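PDB 2D2E: SufC protein from Thermus thermophilus, which probably binds and hydrolyses ATP as the cytoplasmic ABC-type ATPase of the Suf system for iron-sulfur cluster assembly. Local coordinates for residues K20-V25 against S43-I48; V31-G36 against R204-I209; E148-E153 against T170-D175; A165-T170 against K180-G185; T200-I205 against E233-G238. All coordinates share one frame; numbering follows the deposited sequence.

Interaction 1. Residues K20-V25 against S43-I48; sequences KGVNLV and STLGKI
On the strand whose Val22 and Leu24 meet Leu45, the oxygen OD1 of the intervening Asn23 takes two hydrogen bonds, from Asp8 N and from Arg7 NH1. That polar grip ties the strand to strand 3-13, while the alternate residues face helix 42-50. Across the contact a single methyl does the touching: CD2 of Leu45 stands 4.1 Å from CG1 of Val22 and 4.2 Å from CD1 of Leu24, so it spans two neighbouring inward positions of the strand. Leu45 reaches them by extending away from its helix, CG opposite the backbone N (chi1 175°). Both strand side chains meet the leucine at a slant, in ordinary van der Waals contact. Leu19 and Met217 add to the apolar surround of Leu45.

The strand carries a G1 beta bulge at the contact, Gly21 and Val22 both facing Leu9. The helix begins within the P-loop, and its Ser43 and Thr44 bind ADP in another structure of this protein, Ser43 also magnesium. Here Ser43 OG is hydrogen-bonded to Asp168 OD1. No hydrogen bond joins the two segments. The chemistry is therefore a division of labour: undirected apolar packing seats the buried side of the P-loop helix against the antiparallel sheet, and the polar residues at its start serve the nucleotide site.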
# COMPACT_ATOMS: atom_id res chain seq x y z
N LYS A 20 11.49 -16.08 3.15
CA LYS A 20 11.96 -17.37 2.69
C LYS A 20 11.29 -17.91 1.45
O LYS A 20 10.67 -18.97 1.48
CB LYS A 20 11.84 -18.37 3.85
CG LYS A 20 12.70 -17.98 5.06
CD LYS A 20 12.36 -18.81 6.31
CE LYS A 20 13.27 -18.42 7.46
NZ LYS A 20 12.83 -19.05 8.74
N GLY A 21 11.42 -17.17 0.34
CA GLY A 21 10.84 -17.60 -0.92
C GLY A 21 9.41 -17.15 -1.12
O GLY A 21 8.51 -17.97 -1.26
N VAL A 22 9.22 -15.84 -1.13
CA VAL A 22 7.90 -15.23 -1.30
C VAL A 22 7.50 -15.23 -2.76
O VAL A 22 8.26 -14.80 -3.62
CB VAL A 22 7.92 -13.77 -0.81
CG1 VAL A 22 6.54 -13.12 -1.06
CG2 VAL A 22 8.22 -13.72 0.69
N ASN A 23 6.32 -15.78 -3.04
CA ASN A 23 5.76 -15.78 -4.40
C ASN A 23 4.37 -15.18 -4.23
O ASN A 23 3.53 -15.76 -3.56
CB ASN A 23 5.68 -17.19 -4.95
CG ASN A 23 7.06 -17.74 -5.26
OD1 ASN A 23 7.78 -17.18 -6.08
ND2 ASN A 23 7.44 -18.82 -4.58
N LEU A 24 4.14 -14.02 -4.84
CA LEU A 24 2.87 -13.33 -4.70
C LEU A 24 2.63 -12.49 -5.94
O LEU A 24 3.43 -11.63 -6.26
CB LEU A 24 2.93 -12.42 -3.46
CG LEU A 24 1.60 -11.91 -2.84
CD1 LEU A 24 1.86 -11.41 -1.43
CD2 LEU A 24 1.00 -10.81 -3.69
N VAL A 25 1.52 -12.75 -6.64
CA VAL A 25 1.17 -12.00 -7.85
C VAL A 25 -0.13 -11.22 -7.70
O VAL A 25 -1.14 -11.80 -7.29
CB VAL A 25 0.97 -12.97 -9.06
CG1 VAL A 25 0.49 -12.21 -10.28
CG2 VAL A 25 2.29 -13.64 -9.41
N SER A 43 4.89 -7.48 6.84
CA SER A 43 5.28 -6.09 6.89
C SER A 43 6.69 -5.87 6.38
O SER A 43 6.97 -4.82 5.82
CB SER A 43 5.10 -5.51 8.29
OG SER A 43 3.72 -5.41 8.61
N THR A 44 7.55 -6.88 6.54
CA THR A 44 8.90 -6.80 6.02
C THR A 44 8.81 -6.76 4.49
O THR A 44 9.54 -6.01 3.82
CB THR A 44 9.74 -8.00 6.48
OG1 THR A 44 10.05 -7.84 7.87
CG2 THR A 44 11.05 -8.10 5.68
N LEU A 45 7.88 -7.54 3.92
CA LEU A 45 7.70 -7.53 2.47
C LEU A 45 7.31 -6.13 2.00
O LEU A 45 7.82 -5.63 0.99
CB LEU A 45 6.62 -8.54 2.03
CG LEU A 45 6.30 -8.49 0.53
CD1 LEU A 45 7.52 -8.92 -0.29
CD2 LEU A 45 5.14 -9.44 0.21
N GLY A 46 6.42 -5.48 2.75
CA GLY A 46 6.02 -4.13 2.38
C GLY A 46 7.19 -3.16 2.39
O GLY A 46 7.28 -2.31 1.53
N LYS A 47 8.10 -3.29 3.36
CA LYS A 47 9.22 -2.36 3.42
C LYS A 47 10.19 -2.59 2.28
O LYS A 47 10.77 -1.63 1.74
CB LYS A 47 9.93 -2.51 4.76
CG LYS A 47 9.09 -2.06 5.94
CD LYS A 47 9.81 -2.33 7.26
CE LYS A 47 8.95 -1.87 8.43
NZ LYS A 47 9.60 -2.13 9.75
N ILE A 48 10.38 -3.86 1.91
CA ILE A 48 11.27 -4.21 0.81
C ILE A 48 10.66 -3.70 -0.49
O ILE A 48 11.38 -3.23 -1.36
CB ILE A 48 11.51 -5.72 0.78
CG1 ILE A 48 12.35 -6.10 2.00
CG2 ILE A 48 12.19 -6.14 -0.53
CD1 ILE A 48 12.65 -7.57 2.12

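Interaction 2. Residues V31-G36 against R204-I209; sequences VHALMG and RILNYI
The strand that leads into the P-loop of this ABC ATPase turns Val31, Ala33 and Met35 toward Leu206 and Ile209, two residues of the connection between strands 195-199 and 213-218. Leu206 makes the largest share of the contact. Its two methyls share the one methyl of Ala33, CB lying 3.7 Å from Leu206 CD1 and 3.8 Å from Leu206 CD2. The same CD1 lies 4.0 Å from SD of Met35, whose side chain runs past the leucine in the opposite sense; a bend at its last torsion (chi3 68°) then turns CE off the line of the chain. Farther back along the strand, Val31 and Ile209 cross nearly at right angles, with CG1 of the valine 3.8 Å from CG2 of the isoleucine. That methyl is set opposite the backbone N of Ile209, and CG1 of Ile209 is directed elsewhere, onto Ala183.

The connection is held compact by its own backbone: Ile205 O accepts from both Tyr208 N and Ile209 N, each at 2.9 Å. All five touching residues are buried, and no hydrogen bond crosses between the segments. Strand 31-35 lies inside the mixed sheet, between strands 195-199 and 213-218. The 204-209 connection covers one side of it and itself rests on helix 176-189, while His32 and Leu34 point the other way, toward strand 16-27.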
# COMPACT_ATOMS: atom_id res chain seq x y z
N VAL A 31 -7.52 -6.23 -6.32
CA VAL A 31 -7.14 -5.78 -4.98
C VAL A 31 -6.99 -7.04 -4.15
O VAL A 31 -7.94 -7.81 -3.97
CB VAL A 31 -8.20 -4.86 -4.33
CG1 VAL A 31 -7.77 -4.51 -2.90
CG2 VAL A 31 -8.35 -3.58 -5.14
N HIS A 32 -5.77 -7.27 -3.67
CA HIS A 32 -5.50 -8.45 -2.86
C HIS A 32 -5.15 -8.07 -1.43
O HIS A 32 -4.78 -6.91 -1.15
CB HIS A 32 -4.32 -9.22 -3.43
CG HIS A 32 -4.61 -9.89 -4.73
ND1 HIS A 32 -3.82 -10.90 -5.22
CD2 HIS A 32 -5.57 -9.67 -5.65
CE1 HIS A 32 -4.29 -11.28 -6.40
NE2 HIS A 32 -5.35 -10.54 -6.69
N ALA A 33 -5.26 -9.06 -0.55
CA ALA A 33 -4.90 -8.91 0.86
C ALA A 33 -3.72 -9.83 1.19
O ALA A 33 -3.62 -10.95 0.64
CB ALA A 33 -6.12 -9.30 1.75
N LEU A 34 -2.82 -9.37 2.07
CA LEU A 34 -1.70 -10.19 2.55
C LEU A 34 -1.84 -10.16 4.07
O LEU A 34 -1.67 -9.11 4.71
CB LEU A 34 -0.33 -9.60 2.17
CG LEU A 34 0.87 -10.37 2.77
CD1 LEU A 34 0.85 -11.86 2.39
CD2 LEU A 34 2.14 -9.70 2.30
N MET A 35 -2.16 -11.32 4.63
CA MET A 35 -2.37 -11.47 6.07
C MET A 35 -1.30 -12.36 6.66
O MET A 35 -0.50 -12.97 5.95
CB MET A 35 -3.75 -12.11 6.32
CG MET A 35 -4.90 -11.28 5.80
SD MET A 35 -6.48 -12.01 6.25
CE MET A 35 -6.47 -11.78 8.02
N GLY A 36 -1.27 -12.42 7.98
CA GLY A 36 -0.31 -13.29 8.62
C GLY A 36 -0.05 -12.88 10.05
O GLY A 36 -0.48 -11.80 10.49
N ARG A 204 -10.62 -7.35 9.82
CA ARG A 204 -11.56 -6.22 9.82
C ARG A 204 -11.65 -5.35 8.57
O ARG A 204 -12.73 -5.16 8.02
CB ARG A 204 -11.32 -5.31 11.03
CG ARG A 204 -12.47 -4.32 11.30
CD ARG A 204 -13.79 -5.06 11.56
NE ARG A 204 -13.61 -6.12 12.55
CZ ARG A 204 -13.53 -5.92 13.86
NH1 ARG A 204 -13.63 -4.70 14.36
NH2 ARG A 204 -13.31 -6.95 14.67
N ILE A 205 -10.52 -4.81 8.12
CA ILE A 205 -10.56 -3.93 6.95
C ILE A 205 -11.14 -4.58 5.69
O ILE A 205 -11.66 -3.88 4.80
CB ILE A 205 -9.15 -3.34 6.67
CG1 ILE A 205 -9.26 -2.15 5.68
CG2 ILE A 205 -8.21 -4.42 6.11
CD1 ILE A 205 -7.93 -1.39 5.51
N LEU A 206 -11.08 -5.90 5.62
CA LEU A 206 -11.55 -6.61 4.45
C LEU A 206 -13.06 -6.68 4.33
O LEU A 206 -13.60 -7.17 3.33
CB LEU A 206 -10.90 -8.00 4.39
CG LEU A 206 -9.37 -7.90 4.41
CD1 LEU A 206 -8.75 -9.30 4.38
CD2 LEU A 206 -8.87 -7.08 3.22
N ASN A 207 -13.74 -6.17 5.36
CA ASN A 207 -15.20 -6.08 5.31
C ASN A 207 -15.52 -4.78 4.58
O ASN A 207 -16.64 -4.60 4.07
CB ASN A 207 -15.77 -6.05 6.72
CG ASN A 207 -15.61 -7.37 7.43
OD1 ASN A 207 -16.01 -8.42 6.91
ND2 ASN A 207 -15.02 -7.35 8.61
N TYR A 208 -14.54 -3.86 4.51
CA TYR A 208 -14.73 -2.59 3.82
C TYR A 208 -14.08 -2.60 2.43
O TYR A 208 -14.55 -1.93 1.52
CB TYR A 208 -14.18 -1.38 4.62
CG TYR A 208 -14.47 -1.44 6.09
CD1 TYR A 208 -13.45 -1.37 7.03
CD2 TYR A 208 -15.79 -1.62 6.55
CE1 TYR A 208 -13.72 -1.51 8.40
CE2 TYR A 208 -16.06 -1.74 7.92
CZ TYR A 208 -15.02 -1.69 8.83
OH TYR A 208 -15.29 -1.84 10.19
N ILE A 209 -13.00 -3.38 2.29
CA ILE A 209 -12.31 -3.52 1.01
C ILE A 209 -12.40 -5.01 0.68
O ILE A 209 -11.61 -5.79 1.21
CB ILE A 209 -10.78 -3.19 1.09
CG1 ILE A 209 -10.55 -1.83 1.72
CG2 ILE A 209 -10.17 -3.24 -0.30
CD1 ILE A 209 -9.06 -1.42 1.86

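Interaction 3. Residues E148-E153 against T170-D175; sequences EKKRNE and TDSGLD
Lys150 and Asp171 approach from opposite directions and join in a salt bridge, NZ lying 2.9 Å from OD1. The ammonium group uses the syn lone pair of OD1, on the side of the other carboxylate oxygen, yet OD2 is 3.7 Å from NZ and the grip is one-sided. Glu169 OE2 gives NZ a second and shorter salt bridge, so the lysine serves two acids. A bend at its second torsion (chi2 -74°), followed by an extended end, carries NZ from the helix to both. On the way CE passes 3.3 Å from OG of Ser172, a packing contact only.

The backbone of the 170-175 segment meets part of its own needs. Thr170 O accepts from Gly173 N at 3.1 Å, and Ser172 O accepts from Asp175 N at 3.0 Å, closing a type II' turn in which Gly173 has positive phi. Thr170 OG1 is hydrogen-bonded to Lys42 NZ, while Asp175 stands at the N-cap of helix 176-189, its OD1 making a weak bond to Ala178 N.

By sequence the SGLD run is the D-loop of an ABC ATPase, and helix 148-160 follows the signature motif. One cation thus ties that helix to Glu169 and to Asp171, the residue leading into the D-loop, and its charge probably offsets the repulsion expected between the two acids.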
# COMPACT_ATOMS: atom_id res chain seq x y z
N GLU A 148 -5.40 10.97 10.95
CA GLU A 148 -5.06 12.13 10.16
C GLU A 148 -3.95 11.91 9.15
O GLU A 148 -4.00 12.42 8.04
CB GLU A 148 -4.71 13.30 11.08
N LYS A 149 -2.92 11.16 9.54
CA LYS A 149 -1.81 10.90 8.62
C LYS A 149 -2.35 10.01 7.49
O LYS A 149 -1.98 10.16 6.31
CB LYS A 149 -0.66 10.20 9.34
N LYS A 150 -3.27 9.11 7.85
CA LYS A 150 -3.87 8.22 6.85
C LYS A 150 -4.69 9.01 5.82
O LYS A 150 -4.63 8.71 4.63
CB LYS A 150 -4.77 7.18 7.53
CG LYS A 150 -4.04 6.15 8.42
CD LYS A 150 -3.26 5.09 7.61
CE LYS A 150 -2.62 4.07 8.56
NZ LYS A 150 -1.80 3.04 7.87
N ARG A 151 -5.47 9.99 6.28
CA ARG A 151 -6.27 10.80 5.36
C ARG A 151 -5.39 11.49 4.33
O ARG A 151 -5.73 11.55 3.15
CB ARG A 151 -7.08 11.85 6.10
CG ARG A 151 -8.31 11.32 6.80
CD ARG A 151 -9.28 12.45 7.18
NE ARG A 151 -9.85 13.10 6.00
CZ ARG A 151 -10.83 14.01 6.04
NH1 ARG A 151 -11.36 14.37 7.20
NH2 ARG A 151 -11.29 14.54 4.92
N ASN A 152 -4.27 12.04 4.79
CA ASN A 152 -3.34 12.73 3.90
C ASN A 152 -2.75 11.77 2.88
O ASN A 152 -2.56 12.13 1.72
CB ASN A 152 -2.20 13.37 4.71
CG ASN A 152 -1.25 14.17 3.84
OD1 ASN A 152 -0.64 13.64 2.91
ND2 ASN A 152 -1.13 15.46 4.15
N GLU A 153 -2.43 10.55 3.31
CA GLU A 153 -1.86 9.57 2.40
C GLU A 153 -2.88 9.13 1.35
O GLU A 153 -2.53 8.87 0.20
CB GLU A 153 -1.37 8.33 3.16
CG GLU A 153 -0.26 8.61 4.17
CD GLU A 153 0.30 7.35 4.78
OE1 GLU A 153 -0.47 6.38 4.98
OE2 GLU A 153 1.51 7.33 5.08
N THR A 170 -1.49 -2.59 9.21
CA THR A 170 -1.30 -3.28 10.48
C THR A 170 -1.25 -2.24 11.59
O THR A 170 -1.77 -2.46 12.67
CB THR A 170 0.01 -4.06 10.51
OG1 THR A 170 0.00 -5.03 9.44
CG2 THR A 170 0.20 -4.79 11.84
N ASP A 171 -0.62 -1.09 11.32
CA ASP A 171 -0.50 -0.08 12.36
C ASP A 171 -1.82 0.59 12.76
O ASP A 171 -1.88 1.31 13.76
CB ASP A 171 0.56 0.95 11.96
CG ASP A 171 0.15 1.79 10.76
OD1 ASP A 171 -0.76 1.39 10.00
OD2 ASP A 171 0.77 2.86 10.56
N SER A 172 -2.90 0.33 12.01
CA SER A 172 -4.21 0.87 12.37
C SER A 172 -4.98 -0.04 13.32
O SER A 172 -5.94 0.40 13.97
CB SER A 172 -5.07 1.11 11.12
OG SER A 172 -4.57 2.22 10.39
N GLY A 173 -4.57 -1.30 13.41
CA GLY A 173 -5.27 -2.24 14.28
C GLY A 173 -6.76 -2.28 13.98
O GLY A 173 -7.17 -2.44 12.82
N LEU A 174 -7.56 -2.15 15.04
CA LEU A 174 -9.02 -2.15 14.88
C LEU A 174 -9.62 -0.75 14.97
O LEU A 174 -10.78 -0.58 15.37
CB LEU A 174 -9.67 -3.07 15.93
CG LEU A 174 -9.31 -4.55 15.74
CD1 LEU A 174 -9.98 -5.40 16.84
CD2 LEU A 174 -9.79 -5.00 14.35
N ASP A 175 -8.83 0.27 14.60
CA ASP A 175 -9.31 1.67 14.60
C ASP A 175 -10.20 1.77 13.36
O ASP A 175 -9.72 2.02 12.25
CB ASP A 175 -8.10 2.61 14.50
CG ASP A 175 -8.49 4.08 14.39
OD1 ASP A 175 -9.66 4.40 14.14
OD2 ASP A 175 -7.57 4.92 14.55

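Interaction 4. Residues A165-T170 against K180-G185; sequences AVLDET and KVVARG
Apolar packing and carboxylate contacts both converge on Val182, from Leu167 and Glu169 respectively. The apolar part is small: CD1 of Leu167 comes 4.1 Å from CG1 of Val182, the two side chains sliding past each other in opposite senses. Glu169 meets the valine from the opposing direction and covers more of it. Its carboxylate lies across both methyls, OE2 3.5 Å from Val182 CG2 and OE1 3.8 Å from Val182 CG1. The glutamate folds to do this, with a bend at its second torsion (chi2 -50°) that turns the carboxylate across the ends of the Val182 methyls. Buried though it is, OE2 has a polar mate in Lys150. If an alanine stood at Glu169, the methyls of Val182 would probably face a gap and Lys150 would be left with one fewer acid partner.

Hydrogen bonds shape the end of the strand. Asp168 OD2 accepts from Thr170 N at 3.0 Å, nearly along the C-O axis and fairly straight (162°), which forms an Asx turn. Thr170 OG1 donates to the same oxygen at 2.8 Å, on its syn lone pair.

By sequence the strand carries the Walker B motif, with Asp168 and Glu169 as its acidic pair. Strand 164-168, helix 176-189 and strand 195-199 form a beta-alpha-beta unit. The strand is outermost in the mixed sheet and hydrogen-bonded to strand 195-199; Val182 packs its helix onto the strand's end, and helix 148-160 flanks both.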
# COMPACT_ATOMS: atom_id res chain seq x y z
N ALA A 165 -0.37 -0.02 -5.59
CA ALA A 165 -0.19 0.51 -4.24
C ALA A 165 -0.15 -0.62 -3.24
O ALA A 165 -1.00 -1.51 -3.27
CB ALA A 165 -1.32 1.49 -3.87
N VAL A 166 0.81 -0.55 -2.33
CA VAL A 166 0.97 -1.56 -1.28
C VAL A 166 0.68 -0.77 -0.02
O VAL A 166 1.42 0.18 0.30
CB VAL A 166 2.42 -2.11 -1.25
CG1 VAL A 166 2.58 -3.12 -0.09
CG2 VAL A 166 2.74 -2.79 -2.56
N LEU A 167 -0.41 -1.12 0.66
CA LEU A 167 -0.84 -0.39 1.85
C LEU A 167 -0.83 -1.25 3.08
O LEU A 167 -1.66 -2.16 3.22
CB LEU A 167 -2.26 0.13 1.63
CG LEU A 167 -2.32 0.95 0.34
CD1 LEU A 167 -3.76 1.37 0.11
CD2 LEU A 167 -1.40 2.16 0.44
N ASP A 168 0.09 -0.96 3.99
CA ASP A 168 0.18 -1.79 5.20
C ASP A 168 -0.63 -1.09 6.31
O ASP A 168 -0.24 -0.01 6.78
CB ASP A 168 1.65 -1.98 5.58
CG ASP A 168 1.84 -2.98 6.73
OD1 ASP A 168 2.97 -3.47 6.92
OD2 ASP A 168 0.85 -3.26 7.44
N GLU A 169 -1.76 -1.71 6.68
CA GLU A 169 -2.65 -1.13 7.67
C GLU A 169 -2.57 -1.84 9.01
O GLU A 169 -3.48 -1.70 9.83
CB GLU A 169 -4.09 -1.14 7.15
CG GLU A 169 -4.22 -0.48 5.74
CD GLU A 169 -3.55 0.89 5.69
OE1 GLU A 169 -2.85 1.19 4.70
OE2 GLU A 169 -3.71 1.68 6.64
N THR A 170 -1.49 -2.59 9.21
CA THR A 170 -1.30 -3.28 10.48
C THR A 170 -1.25 -2.24 11.59
O THR A 170 -1.77 -2.46 12.67
CB THR A 170 0.01 -4.06 10.51
OG1 THR A 170 0.00 -5.03 9.44
CG2 THR A 170 0.20 -4.79 11.84
N LYS A 180 -11.58 2.63 7.58
CA LYS A 180 -12.56 3.07 6.60
C LYS A 180 -12.01 4.14 5.66
O LYS A 180 -12.40 4.19 4.50
CB LYS A 180 -13.85 3.53 7.30
CG LYS A 180 -14.69 2.35 7.76
CD LYS A 180 -16.09 2.76 8.19
CE LYS A 180 -16.96 1.53 8.41
NZ LYS A 180 -18.29 1.90 8.96
N VAL A 181 -11.12 4.99 6.16
CA VAL A 181 -10.53 6.03 5.32
C VAL A 181 -9.71 5.36 4.22
O VAL A 181 -9.77 5.75 3.04
CB VAL A 181 -9.60 6.94 6.13
CG1 VAL A 181 -8.63 7.65 5.20
CG2 VAL A 181 -10.42 7.96 6.91
N VAL A 182 -8.91 4.36 4.60
CA VAL A 182 -8.13 3.67 3.59
C VAL A 182 -9.04 2.93 2.61
O VAL A 182 -8.80 2.92 1.41
CB VAL A 182 -7.10 2.73 4.27
CG1 VAL A 182 -6.33 1.91 3.22
CG2 VAL A 182 -6.11 3.59 5.05
N ALA A 183 -10.10 2.28 3.11
CA ALA A 183 -11.00 1.56 2.21
C ALA A 183 -11.65 2.51 1.22
O ALA A 183 -11.82 2.17 0.05
CB ALA A 183 -12.08 0.83 3.02
N ARG A 184 -12.03 3.70 1.67
CA ARG A 184 -12.67 4.66 0.77
C ARG A 184 -11.72 4.97 -0.37
O ARG A 184 -12.12 4.99 -1.54
CB ARG A 184 -13.02 5.95 1.51
CG ARG A 184 -13.61 7.02 0.59
CD ARG A 184 -14.26 8.13 1.39
NE ARG A 184 -15.36 7.63 2.21
CZ ARG A 184 -16.34 8.39 2.70
NH1 ARG A 184 -16.36 9.70 2.46
NH2 ARG A 184 -17.29 7.84 3.44
N GLY A 185 -10.45 5.17 -0.04
CA GLY A 185 -9.46 5.46 -1.06
C GLY A 185 -9.22 4.28 -2.00
O GLY A 185 -9.22 4.43 -3.22

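Interaction 5. Residues T200-I205 against E233-G238; sequences THYQRI and ELEAKG
Gln203 offers its backbone N-H to Glu235, whose OE1 accepts at 3.0 Å in a bond that is fairly straight (161°) but reaches the oxygen from well above the carboxylate plane (56° out of it). The same oxygen lies 3.3 Å from CB of Gln203, and the aliphatic parts also meet, CB to CB of these two residues at 3.6 Å. Glu235 OE2 sits at the edge of the Tyr202 ring, close to its plane and 4.1 Å from CD2. Glu235 gains this place by bending at its second torsion (chi2 56°), which folds the carboxylate toward the loop. A leucine in its place would probably leave Gln203 N without its acceptor and the loop freer to shift against the helix.

In the next shell, Thr200 OG1 donates to Tyr202 O at 2.7 Å, in the carbonyl plane and on a lone pair, fixing the peptide whose N-H Glu235 receives. Gln203 NE2 is bonded to Asn207 OD1, and its side chain rests on Ala231 and Leu232. On the helix, Lys237 NZ and Glu233 OE1 form a salt bridge of 2.6 Å one turn apart.

The loop follows strand 195-199 and by sequence includes the H-loop of ABC ATPases, at His201. Helix 228-237 closes over its outer side, helix 239-244 continues beyond Gly238, and Arg204 and Ile205 lean on helix 176-189.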
# COMPACT_ATOMS: atom_id res chain seq x y z
N THR A 200 -2.36 -6.70 6.30
CA THR A 200 -3.06 -6.51 7.56
C THR A 200 -2.94 -7.77 8.43
O THR A 200 -2.70 -8.87 7.92
CB THR A 200 -4.57 -6.24 7.24
OG1 THR A 200 -5.29 -5.96 8.43
CG2 THR A 200 -5.20 -7.44 6.56
N HIS A 201 -3.07 -7.58 9.74
CA HIS A 201 -3.05 -8.72 10.66
C HIS A 201 -4.50 -9.13 10.90
O HIS A 201 -4.85 -10.31 10.83
CB HIS A 201 -2.41 -8.33 12.00
CG HIS A 201 -2.39 -9.46 12.98
ND1 HIS A 201 -3.21 -9.49 14.09
CD2 HIS A 201 -1.72 -10.63 12.97
CE1 HIS A 201 -3.03 -10.64 14.73
NE2 HIS A 201 -2.13 -11.35 14.07
N TYR A 202 -5.35 -8.14 11.15
CA TYR A 202 -6.78 -8.39 11.38
C TYR A 202 -7.56 -8.42 10.09
O TYR A 202 -7.25 -7.70 9.14
CB TYR A 202 -7.40 -7.27 12.24
CG TYR A 202 -6.88 -7.24 13.64
CD1 TYR A 202 -6.06 -6.19 14.07
CD2 TYR A 202 -7.19 -8.25 14.54
CE1 TYR A 202 -5.57 -6.15 15.37
CE2 TYR A 202 -6.69 -8.22 15.85
CZ TYR A 202 -5.89 -7.17 16.25
OH TYR A 202 -5.41 -7.12 17.55
N GLN A 203 -8.61 -9.22 10.06
CA GLN A 203 -9.47 -9.31 8.89
C GLN A 203 -10.40 -8.09 8.73
O GLN A 203 -10.88 -7.82 7.63
CB GLN A 203 -10.37 -10.56 9.02
CG GLN A 203 -11.35 -10.79 7.85
CD GLN A 203 -12.72 -10.11 8.01
OE1 GLN A 203 -13.07 -9.58 9.06
NE2 GLN A 203 -13.49 -10.14 6.94
N ARG A 204 -10.62 -7.35 9.82
CA ARG A 204 -11.56 -6.22 9.82
C ARG A 204 -11.65 -5.35 8.57
O ARG A 204 -12.73 -5.16 8.02
CB ARG A 204 -11.32 -5.31 11.03
CG ARG A 204 -12.47 -4.32 11.30
CD ARG A 204 -13.79 -5.06 11.56
NE ARG A 204 -13.61 -6.12 12.55
CZ ARG A 204 -13.53 -5.92 13.86
NH1 ARG A 204 -13.63 -4.70 14.36
NH2 ARG A 204 -13.31 -6.95 14.67
N ILE A 205 -10.52 -4.81 8.12
CA ILE A 205 -10.56 -3.93 6.95
C ILE A 205 -11.14 -4.58 5.69
O ILE A 205 -11.66 -3.88 4.80
CB ILE A 205 -9.15 -3.34 6.67
CG1 ILE A 205 -9.26 -2.15 5.68
CG2 ILE A 205 -8.21 -4.42 6.11
CD1 ILE A 205 -7.93 -1.39 5.51
N GLU A 233 -12.46 -17.09 7.75
CA GLU A 233 -12.22 -18.25 8.59
C GLU A 233 -11.03 -18.00 9.51
O GLU A 233 -11.04 -18.40 10.66
CB GLU A 233 -12.02 -19.51 7.75
CG GLU A 233 -12.08 -20.77 8.62
CD GLU A 233 -12.35 -22.04 7.85
OE1 GLU A 233 -12.66 -23.07 8.51
OE2 GLU A 233 -12.26 -22.03 6.60
N LEU A 234 -10.01 -17.30 9.01
CA LEU A 234 -8.85 -16.96 9.83
C LEU A 234 -9.28 -16.07 10.99
O LEU A 234 -8.79 -16.22 12.11
CB LEU A 234 -7.80 -16.19 9.02
CG LEU A 234 -6.60 -16.96 8.47
CD1 LEU A 234 -5.77 -16.00 7.62
CD2 LEU A 234 -5.76 -17.51 9.62
N GLU A 235 -10.18 -15.13 10.74
CA GLU A 235 -10.62 -14.26 11.82
C GLU A 235 -11.41 -15.06 12.87
O GLU A 235 -11.25 -14.86 14.07
CB GLU A 235 -11.46 -13.11 11.27
CG GLU A 235 -11.62 -11.96 12.25
CD GLU A 235 -10.29 -11.38 12.74
OE1 GLU A 235 -9.25 -11.37 12.01
OE2 GLU A 235 -10.28 -10.88 13.88
N ALA A 236 -12.25 -15.98 12.41
CA ALA A 236 -13.04 -16.78 13.34
C ALA A 236 -12.20 -17.76 14.16
O ALA A 236 -12.38 -17.87 15.38
CB ALA A 236 -14.13 -17.56 12.56
N LYS A 237 -11.27 -18.45 13.50
CA LYS A 237 -10.47 -19.47 14.17
C LYS A 237 -9.08 -19.12 14.65
O LYS A 237 -8.57 -19.78 15.56
CB LYS A 237 -10.36 -20.71 13.27
CG LYS A 237 -11.69 -21.43 13.11
CD LYS A 237 -11.58 -22.56 12.09
CE LYS A 237 -12.89 -23.31 11.94
NZ LYS A 237 -12.81 -24.29 10.81
N GLY A 238 -8.45 -18.12 14.04
CA GLY A 238 -7.11 -17.74 14.47
C GLY A 238 -5.98 -18.29 13.59
O GLY A 238 -6.15 -19.25 12.83

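Along the chain, interaction 1 closes before interactions 3, 4 and 5 open, while interactions 3 and 4 are nested inside the long loop closed by interaction 2. Interactions 3 and 4 lie close, centres about 8 Å apart, and share Thr170; interactions 2 and 5, about 9 Å apart, share Arg204 and Ile205. Strands 31-35 and 164-168 bring interactions 2 and 4 to the same mixed sheet. Interaction 1 joins the antiparallel sheet to the helix that begins in the P-loop, and Leu45 CD2 reaches Leu34 CD2 of interaction 2 at 3.7 Å. Together the five contacts pack P-loop, Walker B, D-loop and H-loop segments into one ATPase core.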